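Local atomic coordinates of M152 protein (PDB entry 4G59), a protein that is an MHC class I-like viral immunoevasin that probably holds host ligands of the NKG2D receptor, and MHC class I molecules, away from the cell surface. Residues Val15-Asp20 / Lys174-Asp179; Thr24-Arg29 / Met34-Ile39; Asn117-Tyr122 / Asp143-Tyr148; Ile211-Ala214 / Asp218-Lys221; Ala249-Ile252 / Trp258-Thr261. One frame throughout, in Å; residues are numbered along the deposited sequence.

Contact 1: Val15-Asp20 / Lys174-Asp179; sequences VDICQD and KIVAMD
Asp16 and Val176 bring their CA atoms to 7.3 Å, the nearest backbone approach between the irregular loop 15-20 and the last turns of helix 161-178. In this MHC class I-like fold the loop leads from strand 5-11 of the immunoglobulin-like sandwich to strand 22-31 of the platform sheet, so the contact lies where the two domains join. A small apolar patch here accompanies a covalent link. One methyl, Val176 CG2, does nearly all the touching: it meets Ile17 CG1 at 3.8 Å and Cys18 SG at 3.9 Å. On Val176 the other branch, CG1, stands across from the backbone N (chi1 155°), which leaves CG2 turned to the loop. Ile17 and Val176 do not meet end-on; the two side chains overlap flank to flank, running opposite ways, and Ile17 rests also on Leu207. The sulfur of Cys18 is bonded to Cys172, one turn earlier on the same helix, and this disulfide ties the loop to the helix that carries Val176. Asp179, the first residue to leave helical geometry, makes a salt bridge with Arg14 just before the loop. Within the loop, Asp16 OD1 accepts a weak Asx-turn bond from Cys18 N at 3.4 Å and lies 4.4 Å from Val176 CG2.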
# COMPACT_ATOMS: atom_id res chain seq x y z
N VAL B 15 -5.20 25.98 -7.95
CA VAL B 15 -4.61 25.35 -9.13
C VAL B 15 -5.63 24.45 -9.82
O VAL B 15 -6.24 23.58 -9.19
CB VAL B 15 -3.38 24.51 -8.77
CG1 VAL B 15 -2.79 23.90 -10.04
CG2 VAL B 15 -2.33 25.34 -8.03
N ASP B 16 -5.84 24.67 -11.11
CA ASP B 16 -6.74 23.82 -11.87
C ASP B 16 -5.95 22.61 -12.36
O ASP B 16 -5.09 22.74 -13.23
CB ASP B 16 -7.31 24.60 -13.05
CG ASP B 16 -8.26 23.76 -13.89
OD1 ASP B 16 -8.89 22.80 -13.37
OD2 ASP B 16 -8.40 24.09 -15.09
N ILE B 17 -6.24 21.45 -11.82
CA ILE B 17 -5.49 20.24 -12.13
C ILE B 17 -6.09 19.41 -13.26
O ILE B 17 -5.62 18.32 -13.54
CB ILE B 17 -5.43 19.33 -10.92
CG1 ILE B 17 -6.85 19.03 -10.45
CG2 ILE B 17 -4.63 20.01 -9.80
CD1 ILE B 17 -6.91 17.87 -9.53
N CYS B 18 -7.14 19.92 -13.90
CA CYS B 18 -7.88 19.14 -14.88
C CYS B 18 -7.45 19.33 -16.32
O CYS B 18 -8.02 18.71 -17.23
CB CYS B 18 -9.38 19.41 -14.74
SG CYS B 18 -10.04 18.76 -13.22
N GLN B 19 -6.44 20.16 -16.54
CA GLN B 19 -5.88 20.29 -17.89
C GLN B 19 -4.83 19.23 -18.16
O GLN B 19 -4.21 18.71 -17.22
CB GLN B 19 -5.26 21.67 -18.10
CG GLN B 19 -6.22 22.67 -18.69
CD GLN B 19 -6.87 23.51 -17.64
OE1 GLN B 19 -6.21 24.33 -17.00
NE2 GLN B 19 -8.17 23.32 -17.44
N ASP B 20 -4.64 18.94 -19.45
CA ASP B 20 -3.72 17.89 -19.89
C ASP B 20 -4.05 16.62 -19.15
O ASP B 20 -3.18 16.04 -18.49
CB ASP B 20 -2.26 18.30 -19.67
CG ASP B 20 -1.84 19.40 -20.61
OD1 ASP B 20 -2.73 20.07 -21.17
OD2 ASP B 20 -0.62 19.61 -20.79
N LYS B 174 -15.60 17.75 -11.04
CA LYS B 174 -16.39 17.49 -9.83
C LYS B 174 -15.48 17.49 -8.58
O LYS B 174 -15.83 18.08 -7.54
CB LYS B 174 -17.16 16.16 -9.95
CG LYS B 174 -17.98 15.79 -8.72
CD LYS B 174 -19.15 16.75 -8.53
CE LYS B 174 -20.04 16.30 -7.39
NZ LYS B 174 -21.24 17.19 -7.26
N ILE B 175 -14.30 16.89 -8.72
CA ILE B 175 -13.32 16.84 -7.64
C ILE B 175 -12.81 18.23 -7.25
O ILE B 175 -12.80 18.59 -6.06
CB ILE B 175 -12.11 16.02 -8.05
CG1 ILE B 175 -12.49 14.54 -8.21
CG2 ILE B 175 -10.99 16.18 -7.04
CD1 ILE B 175 -11.34 13.70 -8.95
N VAL B 176 -12.36 18.98 -8.26
CA VAL B 176 -11.98 20.38 -8.10
C VAL B 176 -13.12 21.15 -7.43
O VAL B 176 -12.88 21.91 -6.50
CB VAL B 176 -11.62 20.99 -9.46
CG1 VAL B 176 -11.81 22.50 -9.46
CG2 VAL B 176 -10.20 20.64 -9.81
N ALA B 177 -14.35 20.90 -7.87
CA ALA B 177 -15.55 21.59 -7.35
C ALA B 177 -15.87 21.31 -5.89
O ALA B 177 -16.47 22.15 -5.22
CB ALA B 177 -16.81 21.28 -8.22
N MET B 178 -15.54 20.11 -5.41
CA MET B 178 -15.94 19.74 -4.05
C MET B 178 -14.84 20.08 -3.09
O MET B 178 -15.04 20.07 -1.88
CB MET B 178 -16.21 18.24 -3.91
CG MET B 178 -17.29 17.68 -4.79
SD MET B 178 -17.72 16.01 -4.26
CE MET B 178 -16.11 15.33 -3.85
N ASP B 179 -13.67 20.36 -3.64
CA ASP B 179 -12.46 20.51 -2.84
C ASP B 179 -12.49 21.78 -1.99
O ASP B 179 -12.30 22.89 -2.48
CB ASP B 179 -11.21 20.48 -3.72
CG ASP B 179 -9.97 20.97 -3.02
OD1 ASP B 179 -9.76 20.63 -1.84
OD2 ASP B 179 -9.20 21.70 -3.67

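Contact 2: Thr24-Arg29 / Met34-Ile39; sequences TFISYR and MFRHSI
Strands 24-29 and 34-39 pair as a two-stranded antiparallel hairpin within the floor of the MHC-like platform, between strand 48-50 and strand 95-103. Their axes come within 4.8 Å, with directions 166° apart. Four backbone bonds hold the ladder, two at the hydrogen-bonded pair Ile26-Ser38 and two at Tyr28-Arg36; the straightest runs from Ile26 N to Ser38 O at 2.8 Å. Phe25, Ser27, Arg29, Phe35, His37 and Ile39 share one face, and helix 68-89 packs on it: Phe73 meets Phe25, Phe74 stacks on His37, Val81 lies by Arg29 and Glu78 by Phe35. There Phe25 and Ile39 run alongside with a common heading, CD1 of the ring being 3.6 Å from Ile39 CG1. Arg29 stays stretched out as far as NE and lays its CG over the face of Phe35, 4.0 Å from the ring centroid, a CH-pi contact; the guanidinium plane stands 80° to the ring. On the opposite face Arg36 bends back at chi3 (62°), which brings a face of its guanidinium over Tyr28, with CD2 4.2 Å above the plane. Between the two ends, Ser27 OG and His37 ND1 are hydrogen-bonded at 2.6 Å, the hydroxyl oxygen lying in the plane of the imidazole. His37 NE2 bonds to Glu78 OE1. With both nitrogens engaged, the rotation of this buried ring is fixed, and the carboxylate would probably polarise the imidazole.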
# COMPACT_ATOMS: atom_id res chain seq x y z
N THR B 24 -4.45 7.14 -15.29
CA THR B 24 -3.61 5.96 -15.10
C THR B 24 -4.47 4.75 -14.75
O THR B 24 -5.16 4.76 -13.71
CB THR B 24 -2.57 6.19 -14.00
OG1 THR B 24 -1.66 7.20 -14.44
CG2 THR B 24 -1.77 4.93 -13.74
N PHE B 25 -4.45 3.71 -15.60
CA PHE B 25 -5.21 2.49 -15.33
C PHE B 25 -4.25 1.46 -14.77
O PHE B 25 -3.28 1.07 -15.46
CB PHE B 25 -5.84 1.95 -16.61
CG PHE B 25 -6.90 2.85 -17.21
CD1 PHE B 25 -8.24 2.59 -17.00
CD2 PHE B 25 -6.55 3.96 -17.97
CE1 PHE B 25 -9.22 3.41 -17.54
CE2 PHE B 25 -7.53 4.79 -18.51
CZ PHE B 25 -8.87 4.51 -18.28
N ILE B 26 -4.48 1.02 -13.54
CA ILE B 26 -3.56 0.07 -12.92
C ILE B 26 -4.19 -1.30 -12.70
O ILE B 26 -5.32 -1.40 -12.20
CB ILE B 26 -2.95 0.59 -11.61
CG1 ILE B 26 -2.01 1.76 -11.90
CG2 ILE B 26 -2.12 -0.48 -10.94
CD1 ILE B 26 -1.67 2.57 -10.68
N SER B 27 -3.47 -2.35 -13.09
CA SER B 27 -3.94 -3.71 -12.88
C SER B 27 -2.86 -4.55 -12.21
O SER B 27 -1.73 -4.71 -12.72
CB SER B 27 -4.42 -4.34 -14.18
OG SER B 27 -5.70 -3.86 -14.50
N TYR B 28 -3.25 -5.08 -11.06
CA TYR B 28 -2.37 -5.87 -10.22
C TYR B 28 -2.95 -7.25 -10.08
O TYR B 28 -4.03 -7.43 -9.47
CB TYR B 28 -2.30 -5.22 -8.83
CG TYR B 28 -1.59 -6.05 -7.78
CD1 TYR B 28 -0.41 -6.73 -8.06
CD2 TYR B 28 -2.08 -6.12 -6.47
CE1 TYR B 28 0.24 -7.47 -7.10
CE2 TYR B 28 -1.42 -6.86 -5.50
CZ TYR B 28 -0.26 -7.53 -5.82
OH TYR B 28 0.39 -8.27 -4.85
N ARG B 29 -2.25 -8.23 -10.64
CA ARG B 29 -2.64 -9.62 -10.45
C ARG B 29 -1.93 -10.18 -9.23
O ARG B 29 -0.71 -10.32 -9.22
CB ARG B 29 -2.33 -10.47 -11.66
CG ARG B 29 -2.87 -11.88 -11.51
CD ARG B 29 -2.51 -12.76 -12.68
NE ARG B 29 -3.34 -13.96 -12.67
CZ ARG B 29 -3.02 -15.07 -12.01
NH1 ARG B 29 -1.88 -15.15 -11.32
NH2 ARG B 29 -3.85 -16.10 -12.05
N MET B 34 -7.62 -13.01 -8.95
CA MET B 34 -7.51 -12.02 -7.89
C MET B 34 -6.77 -10.79 -8.40
O MET B 34 -5.53 -10.76 -8.44
CB MET B 34 -6.83 -12.60 -6.65
CG MET B 34 -7.58 -13.76 -6.05
SD MET B 34 -8.95 -13.29 -4.98
CE MET B 34 -7.99 -12.71 -3.58
N PHE B 35 -7.54 -9.77 -8.78
CA PHE B 35 -6.99 -8.54 -9.33
C PHE B 35 -7.44 -7.33 -8.52
O PHE B 35 -8.56 -7.27 -8.01
CB PHE B 35 -7.41 -8.36 -10.80
CG PHE B 35 -6.89 -9.42 -11.74
CD1 PHE B 35 -5.83 -9.14 -12.59
CD2 PHE B 35 -7.47 -10.69 -11.79
CE1 PHE B 35 -5.34 -10.12 -13.46
CE2 PHE B 35 -6.99 -11.68 -12.66
CZ PHE B 35 -5.93 -11.40 -13.49
N ARG B 36 -6.55 -6.35 -8.39
CA ARG B 36 -6.98 -5.05 -7.91
C ARG B 36 -6.84 -4.11 -9.10
O ARG B 36 -5.74 -3.96 -9.64
CB ARG B 36 -6.13 -4.58 -6.73
CG ARG B 36 -6.64 -3.28 -6.06
CD ARG B 36 -5.54 -2.58 -5.27
NE ARG B 36 -4.47 -2.20 -6.19
CZ ARG B 36 -3.19 -2.11 -5.86
NH1 ARG B 36 -2.81 -2.36 -4.61
NH2 ARG B 36 -2.28 -1.76 -6.78
N HIS B 37 -7.95 -3.53 -9.53
CA HIS B 37 -7.92 -2.53 -10.59
C HIS B 37 -8.19 -1.13 -10.00
O HIS B 37 -8.94 -0.98 -9.03
CB HIS B 37 -8.97 -2.84 -11.67
CG HIS B 37 -8.84 -4.21 -12.28
ND1 HIS B 37 -7.80 -4.57 -13.12
CD2 HIS B 37 -9.65 -5.30 -12.20
CE1 HIS B 37 -7.98 -5.81 -13.53
NE2 HIS B 37 -9.09 -6.28 -12.98
N SER B 38 -7.58 -0.11 -10.60
CA SER B 38 -7.79 1.26 -10.14
C SER B 38 -7.51 2.26 -11.23
O SER B 38 -6.62 2.06 -12.07
CB SER B 38 -6.88 1.59 -8.97
OG SER B 38 -5.54 1.57 -9.43
N ILE B 39 -8.27 3.35 -11.23
CA ILE B 39 -7.98 4.48 -12.12
C ILE B 39 -7.69 5.73 -11.28
O ILE B 39 -8.34 5.95 -10.24
CB ILE B 39 -9.15 4.79 -13.03
CG1 ILE B 39 -9.57 3.54 -13.80
CG2 ILE B 39 -8.81 5.93 -13.96
CD1 ILE B 39 -11.00 3.60 -14.29

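Contact 3: Asn117-Tyr122 / Asp143-Tyr148; sequences NTLTRY and DDIARY
Ile145 and Ala146 of helix 142-148 lean on Leu119 and Thr120 of strand 117-123, the segments crossing at -56° with their axes 8.2 Å apart. The example shows a short helix seated on a sheet by a few methyl groups. Along the helix, Asp144 comes first: its OD1 uses the anti lone pair to accept Arg147 NE at 2.9 Å, a salt bridge in the guanidinium plane that ties one turn to the next. Ile145 follows and does most of the touching. Its CG2 branch, opposite the backbone N, meets Thr120 CG2 at 3.9 Å and Leu119 CD1 at 4.2 Å; the Thr120 and Ile145 side chains run at a slant to one another. Ala146 adds its backbone, with CA 4.0 Å from Thr120 CG2. On Thr120, OG1 sits between backbone N and carbonyl carbon (chi1 58°) and bonds to Gln112 OE1 of the adjacent strand, so the methyl is the branch that faces the helix. Tyr148 closes the segment by stacking on Tyr84. The helix thus lies between the sheet and helix 68-89: Ala146 rests on Val128 and Thr130 of strand 128-130, while Asp144 and Tyr148 touch Val88.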
# COMPACT_ATOMS: atom_id res chain seq x y z
N ASN B 117 9.95 -3.82 -8.44
CA ASN B 117 10.88 -3.44 -9.51
C ASN B 117 10.16 -3.18 -10.82
O ASN B 117 9.35 -4.00 -11.23
CB ASN B 117 11.92 -4.56 -9.76
CG ASN B 117 12.84 -4.80 -8.57
OD1 ASN B 117 13.44 -3.88 -8.02
ND2 ASN B 117 12.95 -6.07 -8.17
N THR B 118 10.49 -2.07 -11.47
CA THR B 118 10.02 -1.81 -12.84
C THR B 118 10.88 -2.56 -13.87
O THR B 118 12.09 -2.33 -13.95
CB THR B 118 10.02 -0.31 -13.17
OG1 THR B 118 9.21 0.38 -12.22
CG2 THR B 118 9.45 -0.07 -14.56
N LEU B 119 10.26 -3.44 -14.66
CA LEU B 119 10.98 -4.22 -15.67
C LEU B 119 10.98 -3.60 -17.06
O LEU B 119 12.00 -3.64 -17.75
CB LEU B 119 10.38 -5.62 -15.78
CG LEU B 119 9.97 -6.31 -14.49
CD1 LEU B 119 9.20 -7.58 -14.80
CD2 LEU B 119 11.19 -6.59 -13.64
N THR B 120 9.84 -3.07 -17.49
CA THR B 120 9.71 -2.56 -18.85
C THR B 120 8.90 -1.26 -18.94
O THR B 120 7.92 -1.07 -18.21
CB THR B 120 9.02 -3.59 -19.77
OG1 THR B 120 7.74 -3.94 -19.24
CG2 THR B 120 9.84 -4.85 -19.90
N ARG B 121 9.31 -0.37 -19.85
CA ARG B 121 8.53 0.81 -20.19
C ARG B 121 8.21 0.80 -21.69
O ARG B 121 9.13 0.78 -22.52
CB ARG B 121 9.27 2.11 -19.83
CG ARG B 121 8.35 3.32 -19.78
CD ARG B 121 9.04 4.65 -20.01
NE ARG B 121 10.09 4.94 -19.04
CZ ARG B 121 11.39 4.85 -19.31
NH1 ARG B 121 11.79 4.49 -20.52
NH2 ARG B 121 12.29 5.13 -18.38
N TYR B 122 6.93 0.79 -22.03
CA TYR B 122 6.50 0.77 -23.43
C TYR B 122 5.88 2.11 -23.80
O TYR B 122 4.86 2.54 -23.22
CB TYR B 122 5.52 -0.38 -23.68
CG TYR B 122 4.85 -0.37 -25.04
CD1 TYR B 122 5.59 -0.33 -26.21
CD2 TYR B 122 3.46 -0.42 -25.15
CE1 TYR B 122 4.98 -0.33 -27.45
CE2 TYR B 122 2.84 -0.42 -26.39
CZ TYR B 122 3.61 -0.37 -27.54
OH TYR B 122 3.00 -0.37 -28.77
N ASP B 143 13.33 -11.39 -23.76
CA ASP B 143 12.56 -11.11 -24.97
C ASP B 143 11.07 -11.22 -24.69
O ASP B 143 10.27 -10.36 -25.08
CB ASP B 143 12.92 -12.09 -26.10
CG ASP B 143 14.37 -12.03 -26.50
OD1 ASP B 143 14.80 -10.97 -27.00
OD2 ASP B 143 15.06 -13.06 -26.35
N ASP B 144 10.71 -12.31 -24.01
CA ASP B 144 9.33 -12.59 -23.65
C ASP B 144 8.73 -11.52 -22.72
O ASP B 144 7.58 -11.10 -22.89
CB ASP B 144 9.24 -13.97 -23.01
CG ASP B 144 8.86 -15.04 -24.00
OD1 ASP B 144 8.33 -14.68 -25.07
OD2 ASP B 144 9.07 -16.25 -23.70
N ILE B 145 9.52 -11.09 -21.74
CA ILE B 145 9.10 -10.05 -20.80
C ILE B 145 8.87 -8.71 -21.50
O ILE B 145 7.88 -8.01 -21.24
CB ILE B 145 10.12 -9.89 -19.68
CG1 ILE B 145 10.16 -11.15 -18.82
CG2 ILE B 145 9.83 -8.64 -18.85
CD1 ILE B 145 11.39 -11.25 -17.96
N ALA B 146 9.79 -8.35 -22.38
CA ALA B 146 9.69 -7.12 -23.14
C ALA B 146 8.45 -7.13 -24.03
O ALA B 146 7.75 -6.12 -24.16
CB ALA B 146 10.95 -6.93 -23.98
N ARG B 147 8.17 -8.28 -24.64
CA ARG B 147 7.09 -8.33 -25.63
C ARG B 147 5.74 -8.21 -24.91
O ARG B 147 4.79 -7.61 -25.43
CB ARG B 147 7.21 -9.58 -26.54
CG ARG B 147 6.36 -10.81 -26.17
CD ARG B 147 6.62 -12.03 -27.11
NE ARG B 147 7.98 -12.60 -27.01
CZ ARG B 147 8.94 -12.44 -27.92
NH1 ARG B 147 8.71 -11.75 -29.03
NH2 ARG B 147 10.14 -12.98 -27.73
N TYR B 148 5.68 -8.74 -23.69
CA TYR B 148 4.47 -8.60 -22.89
C TYR B 148 4.38 -7.23 -22.23
O TYR B 148 3.28 -6.79 -21.84
CB TYR B 148 4.35 -9.74 -21.89
CG TYR B 148 3.76 -10.98 -22.52
CD1 TYR B 148 2.39 -11.15 -22.60
CD2 TYR B 148 4.58 -11.97 -23.05
CE1 TYR B 148 1.85 -12.28 -23.19
CE2 TYR B 148 4.05 -13.09 -23.65
CZ TYR B 148 2.68 -13.25 -23.71
OH TYR B 148 2.15 -14.37 -24.31

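Contact 4: Ile211-Ala214 / Asp218-Lys221; sequences ISLA and DIYK
Ile211 and Lys221 meet through both apolar and polar atoms, and together with Ile219 they join two strands that belong to different sheets of the immunoglobulin-like sandwich. Backbone pairing is absent: the nearest CA atoms, those of Ser212 and Ile219, are 6.6 Å apart, too far for a ladder, and side chains bridge the gap instead. The apolar part has two centres. Ile211 CG2 lies 3.5 Å from Lys221 CB and also near CD, the two side chains passing alongside in opposite directions. Ile219 drives its CD1 methyl onto the backbone of the other strand, 3.5 Å from Ser212 CA, a reach that follows from its CG1 sitting between backbone N and carbonyl carbon (chi1 54°) and then running out straight. Its CG2 lies more loosely against Leu213 CB at 4.4 Å. The polar part is one bond, in which Lys221 NZ donates to Ile211 O at 3.0 Å. The chain bends at chi4 (-63°) to turn the ammonium back, and the approach is almost head-on to the carbonyl, at a C=O...N angle of 168°. The aliphatic stem thus packs while the charged end takes up a main-chain oxygen. Around the contact, Ile211 and Ile219 both touch Ala235 of strand 231-238, and Leu213 packs on Leu237. Ile211 rests on Ile252 of strand 250-253 as well, so the contact joins the outermost strands of the two sheets along one edge of the sandwich.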
# COMPACT_ATOMS: atom_id res chain seq x y z
N ILE B 211 1.44 14.97 3.06
CA ILE B 211 1.57 15.31 4.47
C ILE B 211 3.04 15.17 4.87
O ILE B 211 3.69 14.17 4.56
CB ILE B 211 0.65 14.43 5.33
CG1 ILE B 211 0.78 14.77 6.80
CG2 ILE B 211 0.95 12.97 5.15
CD1 ILE B 211 -0.46 14.32 7.60
N SER B 212 3.57 16.20 5.53
CA SER B 212 4.96 16.20 5.95
C SER B 212 5.03 17.11 7.18
O SER B 212 4.02 17.74 7.54
CB SER B 212 5.86 16.71 4.83
OG SER B 212 5.65 18.09 4.58
N LEU B 213 6.19 17.17 7.83
CA LEU B 213 6.35 18.00 9.03
C LEU B 213 7.10 19.27 8.67
O LEU B 213 7.99 19.23 7.82
CB LEU B 213 7.12 17.25 10.12
CG LEU B 213 6.79 17.55 11.57
CD1 LEU B 213 5.43 16.97 11.90
CD2 LEU B 213 7.87 17.00 12.51
N ALA B 214 6.77 20.38 9.32
CA ALA B 214 7.25 21.69 8.90
C ALA B 214 8.77 21.82 8.88
O ALA B 214 9.33 22.47 7.99
CB ALA B 214 6.65 22.78 9.78
N ASP B 218 11.47 13.39 9.12
CA ASP B 218 10.67 12.36 8.44
C ASP B 218 9.51 11.84 9.29
O ASP B 218 9.60 11.74 10.52
CB ASP B 218 11.53 11.20 7.94
CG ASP B 218 12.43 11.60 6.77
OD1 ASP B 218 12.00 12.43 5.94
OD2 ASP B 218 13.57 11.07 6.70
N ILE B 219 8.40 11.55 8.62
CA ILE B 219 7.26 10.91 9.24
C ILE B 219 6.82 9.78 8.33
O ILE B 219 7.20 9.73 7.16
CB ILE B 219 6.08 11.89 9.42
CG1 ILE B 219 5.72 12.56 8.09
CG2 ILE B 219 6.40 12.96 10.45
CD1 ILE B 219 4.66 13.62 8.27
N TYR B 220 6.01 8.89 8.86
CA TYR B 220 5.48 7.79 8.09
C TYR B 220 4.04 8.17 7.75
O TYR B 220 3.29 8.60 8.62
CB TYR B 220 5.54 6.52 8.94
CG TYR B 220 4.88 5.33 8.28
CD1 TYR B 220 5.31 4.87 7.06
CD2 TYR B 220 3.81 4.68 8.89
CE1 TYR B 220 4.71 3.80 6.45
CE2 TYR B 220 3.20 3.61 8.29
CZ TYR B 220 3.65 3.18 7.07
OH TYR B 220 3.05 2.10 6.47
N LYS B 221 3.66 8.02 6.48
CA LYS B 221 2.36 8.50 6.03
C LYS B 221 1.78 7.51 5.05
O LYS B 221 2.52 6.75 4.42
CB LYS B 221 2.48 9.85 5.32
CG LYS B 221 3.71 9.99 4.47
CD LYS B 221 3.53 10.98 3.33
CE LYS B 221 4.90 11.40 2.78
NZ LYS B 221 5.75 12.12 3.79

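Contact 5: Ala249-Ile252 / Trp258-Thr261; sequences AFVI and WYAT
Val251 and Tyr259 cross at a slant on one face of a beta hairpin, strands 250-253 and 258-264, that forms the middle of a four-stranded sheet in the immunoglobulin-like sandwich. The axes of the two segments approach to 4.7 Å and run antiparallel, their directions 160° apart. Val251 CG1, opposite its own backbone N, points to Tyr259 CD1 at 3.9 Å. The ring stands where it does because Tyr259 CG is held between backbone N and carbonyl carbon (chi1 65°), and it stacks on Phe10 of the strand beyond. Thr261 and Val251 form an antiparallel non-hydrogen-bonded pair; their CG2 methyls lie side by side at 4.3 Å. Ile252 and Ala260 point to the other face, which looks into the sandwich: Ile252 reaches Met201 and Tyr186 of the opposing sheet. Trp258 also lies against Tyr186, its CZ3 4.0 Å from Ile252 O, and its NE1 is hydrogen-bonded to Asp179 OD1, just past the end of helix 161-178. The pairing of Ile252 with Ala260 is the hydrogen-bonded one. Ile252 N reaches Ala260 O at 2.9 Å with an almost linear N-H...O, and in return Ile252 O accepts Ala260 N at 2.8 Å, while Tyr259 CB presses on the same oxygen at 3.2 Å.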
# COMPACT_ATOMS: atom_id res chain seq x y z
N ALA B 249 4.83 21.05 13.52
CA ALA B 249 3.54 21.18 12.86
C ALA B 249 3.48 20.25 11.68
O ALA B 249 4.45 20.10 10.93
CB ALA B 249 3.26 22.61 12.44
N PHE B 250 2.32 19.61 11.51
CA PHE B 250 2.11 18.80 10.32
C PHE B 250 1.65 19.74 9.23
O PHE B 250 0.81 20.60 9.47
CB PHE B 250 1.04 17.75 10.59
CG PHE B 250 1.49 16.64 11.51
CD1 PHE B 250 2.08 15.51 11.00
CD2 PHE B 250 1.33 16.74 12.89
CE1 PHE B 250 2.50 14.48 11.83
CE2 PHE B 250 1.75 15.71 13.74
CZ PHE B 250 2.34 14.58 13.21
N VAL B 251 2.21 19.59 8.04
CA VAL B 251 1.74 20.35 6.88
C VAL B 251 1.09 19.40 5.90
O VAL B 251 1.69 18.39 5.51
CB VAL B 251 2.85 21.15 6.19
CG1 VAL B 251 2.28 21.96 5.02
CG2 VAL B 251 3.52 22.07 7.18
N ILE B 252 -0.15 19.72 5.53
CA ILE B 252 -0.92 18.92 4.60
C ILE B 252 -1.15 19.78 3.38
O ILE B 252 -1.74 20.86 3.49
CB ILE B 252 -2.27 18.54 5.20
CG1 ILE B 252 -2.07 17.72 6.47
CG2 ILE B 252 -3.06 17.73 4.22
CD1 ILE B 252 -3.35 17.51 7.28
N TRP B 258 -3.94 24.85 -1.95
CA TRP B 258 -4.05 25.19 -0.55
C TRP B 258 -3.21 24.24 0.30
O TRP B 258 -2.89 23.13 -0.13
CB TRP B 258 -5.51 25.14 -0.13
CG TRP B 258 -6.15 23.78 -0.20
CD1 TRP B 258 -6.92 23.29 -1.22
CD2 TRP B 258 -6.11 22.76 0.81
NE1 TRP B 258 -7.35 22.02 -0.90
CE2 TRP B 258 -6.88 21.67 0.34
CE3 TRP B 258 -5.51 22.66 2.07
CZ2 TRP B 258 -7.04 20.50 1.08
CZ3 TRP B 258 -5.68 21.49 2.81
CH2 TRP B 258 -6.44 20.43 2.31
N TYR B 259 -2.82 24.68 1.51
CA TYR B 259 -2.24 23.77 2.48
C TYR B 259 -2.70 24.15 3.87
O TYR B 259 -3.04 25.31 4.11
CB TYR B 259 -0.71 23.73 2.39
CG TYR B 259 0.00 25.01 2.74
CD1 TYR B 259 0.46 25.24 4.03
CD2 TYR B 259 0.26 25.97 1.77
CE1 TYR B 259 1.14 26.41 4.36
CE2 TYR B 259 0.93 27.14 2.09
CZ TYR B 259 1.37 27.36 3.38
OH TYR B 259 2.03 28.52 3.68
N ALA B 260 -2.72 23.17 4.78
CA ALA B 260 -3.14 23.42 6.15
C ALA B 260 -2.05 23.00 7.12
O ALA B 260 -1.37 21.99 6.91
CB ALA B 260 -4.42 22.67 6.46
N THR B 261 -1.87 23.78 8.17
CA THR B 261 -0.94 23.38 9.22
C THR B 261 -1.80 22.87 10.36
O THR B 261 -2.87 23.44 10.65
CB THR B 261 -0.06 24.55 9.70
OG1 THR B 261 -0.91 25.60 10.17
CG2 THR B 261 0.77 25.09 8.57

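The five contacts follow the two-domain plan of an MHC class I heavy chain. Contacts 2 and 3 belong to the platform and reach the same sheet, with centres about 17 Å apart. Contacts 4 and 5 lie in the immunoglobulin-like domain, centres about 10 Å apart, on neighbouring strands 210-213 and 250-253; Ser212 O and Val251 N join them at 2.6 Å, a probable hydrogen bond. Contact 1 encloses contacts 2 and 3 along the chain, closing before 4 and 5 open, and it touches contact 5. Contacts 3 and 5, centres about 39 Å apart, lie on opposite sides of the chain's centre. Contact 1, whose loop runs from sandwich to platform, stands at the joint.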